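Local atomic coordinates of Rab GTPase binding effector protein 1 (Homo sapiens, PDB entry 1TU3), a protein that acts as an effector of Rab GTPases, probably binding the active Rab through a coiled-coil dimer and thereby linking it to endosomal membrane traffic. Residues 35-38 against 39-42; 23-26 against 27-31. One frame throughout, in Å; residues are numbered along the deposited sequence.

Overall arrangement
Both contacts lie on the same helix, 20-54, with contact 2 earlier in the chain and contact 1 nearer its middle. Their centres are about 17 Å apart. Each is a local helix contact held by backbone hydrogen bonds four residues apart, and each touches the second subunit of the coiled coil. They differ in surroundings. Contact 1 is partly buried: the second subunit and two chains of another protein cover several of its residues, and it carries an aromatic-aliphatic pair and a long ion pair. Contact 2 is a surface contact near the N-terminal end of the helix, mostly polar, with L28 packed on the second subunit and only V30 reaching a chain of another protein.

Contact 1. Residues 35-38 against 39-42; sequences QRDF and VKLS
K40 folds back over the preceding helical turn, against R36 and D37. Its CB starts 3.5 Å from R36 O. CG comes closer to the same oxygen, at 3.1 Å, because it sits beside the backbone N and anti to the carbonyl carbon (chi1 -60°). Bends at chi3 and chi4 turn the tip back towards R36 O, 3.5 Å from NZ, while D37 OD1 lies 4.0 Å from NZ, a long salt bridge. The two side chains cross at a slant. The backbone here is regular: K40 N donates to R36 O at 2.9 Å, nearly straight (172°).

Helix 20-54 pairs with its copy in a parallel two-stranded coiled coil. Q35, F38 and S42 face the second subunit, where Q35 NE2 donates to S31 O and F38 packs on S42. D37 and L41 also pack on a chain of another protein, and R36 and V39 on another. Within the chain, F38 and L41 lie side by side and point the same way. Their CD1 atoms meet at 4.1 Å, with the leucine methyl oblique to the ring. The hydroxyl of S42 turns back between N and the carbonyl carbon (chi1 63°), and OG donates to V39 O at 2.9 Å.

Contact 2. Residues 23-26 against 27-31; sequences RLQT and ELDVS
Q25 and L28 lie side by side on one flank of the coiled-coil helix 20-54 and point the same way. Q25 is bent at chi2, which brings its amide alongside the leucine: OE1 lies 4.0 Å from L28 CD2, and NE2 is about as near. In the dimer L28 packs on E27 of the second subunit, and Q25 on its L24. One turn beyond L28, S31 OG is hydrogen-bonded to S31 OG of that subunit.

D29 approaches Q25 differently. The two side chains pass across each other, with the amide and carboxylate planes 54° apart. OE1 of Q25 and OD2 of D29 stay 3.9 Å apart.

On another flank, R23 and E27 carry opposite charges one turn apart, but R23 NH1 and E27 OE1 remain 5.6 Å apart. Any attraction there is probably weak. T26 turns its hydroxyl back along the helix, and OG1 donates to R23 O at 2.7 Å. E27 N donates to that oxygen too, at 3.2 Å. Both donors stand above the carbonyl plane of R23, on the same face. Further along, V30 CG2 sits 3.6 Å from T26 O, the oxygen that accepts from V30 N at 2.9 Å.

Contact 1. Residues 35-38 against 39-42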
# COMPACT_ATOMS: atom_id res chain seq x y z
N GLN G 35 -7.60 -4.98 -6.52
CA GLN G 35 -6.19 -4.96 -6.74
C GLN G 35 -5.72 -3.54 -7.08
O GLN G 35 -4.75 -3.05 -6.50
CB GLN G 35 -5.88 -5.87 -7.89
CG GLN G 35 -4.43 -6.09 -8.08
CD GLN G 35 -4.18 -6.89 -9.33
OE1 GLN G 35 -4.15 -6.34 -10.42
NE2 GLN G 35 -4.04 -8.19 -9.17
N ARG G 36 -6.42 -2.92 -8.02
CA ARG G 36 -6.08 -1.59 -8.49
C ARG G 36 -6.25 -0.52 -7.42
O ARG G 36 -5.49 0.46 -7.40
CB ARG G 36 -6.92 -1.23 -9.71
CG ARG G 36 -6.45 -1.96 -10.97
CD ARG G 36 -7.05 -1.35 -12.24
NE ARG G 36 -8.51 -1.48 -12.29
CZ ARG G 36 -9.16 -2.59 -12.62
NH1 ARG G 36 -8.48 -3.69 -12.95
NH2 ARG G 36 -10.49 -2.60 -12.63
N ASP G 37 -7.24 -0.70 -6.56
CA ASP G 37 -7.46 0.19 -5.43
C ASP G 37 -6.22 0.17 -4.55
O ASP G 37 -5.76 1.21 -4.09
CB ASP G 37 -8.63 -0.27 -4.55
CG ASP G 37 -10.02 0.05 -5.13
OD1 ASP G 37 -10.18 1.07 -5.84
OD2 ASP G 37 -10.96 -0.72 -4.83
N PHE G 38 -5.69 -1.02 -4.31
CA PHE G 38 -4.59 -1.16 -3.38
C PHE G 38 -3.27 -0.77 -4.03
O PHE G 38 -2.35 -0.37 -3.34
CB PHE G 38 -4.55 -2.59 -2.83
CG PHE G 38 -5.44 -2.80 -1.63
CD1 PHE G 38 -5.04 -2.36 -0.35
CD2 PHE G 38 -6.70 -3.37 -1.79
CE1 PHE G 38 -5.90 -2.50 0.75
CE2 PHE G 38 -7.57 -3.51 -0.70
CZ PHE G 38 -7.18 -3.07 0.57
N VAL G 39 -3.19 -0.89 -5.35
CA VAL G 39 -2.04 -0.39 -6.10
C VAL G 39 -2.01 1.14 -6.02
O VAL G 39 -0.97 1.73 -5.70
CB VAL G 39 -2.09 -0.78 -7.59
CG1 VAL G 39 -0.89 -0.16 -8.34
CG2 VAL G 39 -2.05 -2.27 -7.74
N LYS G 40 -3.14 1.78 -6.31
CA LYS G 40 -3.22 3.23 -6.19
C LYS G 40 -2.98 3.67 -4.74
O LYS G 40 -2.27 4.66 -4.52
CB LYS G 40 -4.56 3.74 -6.70
CG LYS G 40 -4.80 3.40 -8.17
CD LYS G 40 -5.77 4.36 -8.86
CE LYS G 40 -7.16 4.28 -8.25
NZ LYS G 40 -7.77 2.93 -8.40
N LEU G 41 -3.52 2.92 -3.77
CA LEU G 41 -3.28 3.20 -2.36
C LEU G 41 -1.80 3.18 -2.02
O LEU G 41 -1.29 4.07 -1.34
CB LEU G 41 -3.98 2.19 -1.45
CG LEU G 41 -4.59 2.69 -0.11
CD1 LEU G 41 -4.72 1.54 0.87
CD2 LEU G 41 -3.77 3.77 0.51
N SER G 42 -1.09 2.14 -2.46
CA SER G 42 0.32 2.06 -2.11
C SER G 42 1.10 3.17 -2.81
O SER G 42 1.94 3.81 -2.19
CB SER G 42 0.90 0.67 -2.44
OG SER G 42 0.86 0.44 -3.83

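Contact 2. Residues 23-26 against 27-31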
# COMPACT_ATOMS: atom_id res chain seq x y z
N ARG G 23 -19.89 -16.99 -12.80
CA ARG G 23 -19.63 -16.30 -11.55
C ARG G 23 -18.12 -16.20 -11.29
O ARG G 23 -17.67 -15.46 -10.40
CB ARG G 23 -20.32 -17.05 -10.40
CG ARG G 23 -21.79 -17.39 -10.69
CD ARG G 23 -22.58 -17.83 -9.45
NE ARG G 23 -22.30 -19.20 -9.00
CZ ARG G 23 -21.26 -19.56 -8.25
NH1 ARG G 23 -20.37 -18.66 -7.85
NH2 ARG G 23 -21.12 -20.83 -7.89
N LEU G 24 -17.34 -16.93 -12.07
CA LEU G 24 -15.90 -16.97 -11.90
C LEU G 24 -15.24 -15.82 -12.66
O LEU G 24 -14.22 -15.29 -12.23
CB LEU G 24 -15.37 -18.32 -12.40
CG LEU G 24 -13.97 -18.78 -11.98
CD1 LEU G 24 -13.97 -20.29 -11.90
CD2 LEU G 24 -12.91 -18.30 -12.96
N GLN G 25 -15.84 -15.43 -13.78
CA GLN G 25 -15.34 -14.28 -14.53
C GLN G 25 -15.54 -13.01 -13.72
O GLN G 25 -14.66 -12.14 -13.69
CB GLN G 25 -16.07 -14.14 -15.86
CG GLN G 25 -15.27 -14.58 -17.08
CD GLN G 25 -14.01 -13.76 -17.29
OE1 GLN G 25 -14.03 -12.53 -17.21
NE2 GLN G 25 -12.90 -14.44 -17.59
N THR G 26 -16.70 -12.91 -13.09
CA THR G 26 -17.02 -11.76 -12.26
C THR G 26 -16.11 -11.68 -11.03
O THR G 26 -15.54 -10.63 -10.72
CB THR G 26 -18.48 -11.81 -11.80
OG1 THR G 26 -18.70 -13.01 -11.05
CG2 THR G 26 -19.41 -11.78 -13.00
N GLU G 27 -15.98 -12.80 -10.32
CA GLU G 27 -15.10 -12.87 -9.16
C GLU G 27 -13.68 -12.38 -9.49
O GLU G 27 -13.01 -11.79 -8.65
CB GLU G 27 -15.04 -14.31 -8.65
CG GLU G 27 -14.21 -14.46 -7.41
CD GLU G 27 -14.39 -15.81 -6.76
OE1 GLU G 27 -15.55 -16.21 -6.55
OE2 GLU G 27 -13.37 -16.46 -6.45
N LEU G 28 -13.24 -12.65 -10.72
CA LEU G 28 -11.98 -12.12 -11.23
C LEU G 28 -12.01 -10.60 -11.37
O LEU G 28 -11.07 -9.91 -10.97
CB LEU G 28 -11.68 -12.72 -12.58
CG LEU G 28 -10.53 -12.10 -13.36
CD1 LEU G 28 -9.19 -12.66 -12.90
CD2 LEU G 28 -10.76 -12.39 -14.83
N ASP G 29 -13.08 -10.08 -11.95
CA ASP G 29 -13.15 -8.66 -12.25
C ASP G 29 -13.17 -7.83 -10.98
O ASP G 29 -12.58 -6.75 -10.93
CB ASP G 29 -14.39 -8.36 -13.09
CG ASP G 29 -14.39 -9.13 -14.41
OD1 ASP G 29 -13.40 -9.03 -15.16
OD2 ASP G 29 -15.39 -9.84 -14.68
N VAL G 30 -13.84 -8.35 -9.95
CA VAL G 30 -13.92 -7.68 -8.67
C VAL G 30 -12.54 -7.74 -8.02
O VAL G 30 -12.04 -6.76 -7.47
CB VAL G 30 -14.98 -8.38 -7.76
CG1 VAL G 30 -14.90 -7.87 -6.33
CG2 VAL G 30 -16.35 -8.11 -8.33
N SER G 31 -11.92 -8.90 -8.13
CA SER G 31 -10.56 -9.08 -7.71
C SER G 31 -9.66 -8.01 -8.33
O SER G 31 -8.92 -7.32 -7.62
CB SER G 31 -10.11 -10.50 -8.10
OG SER G 31 -8.74 -10.69 -7.84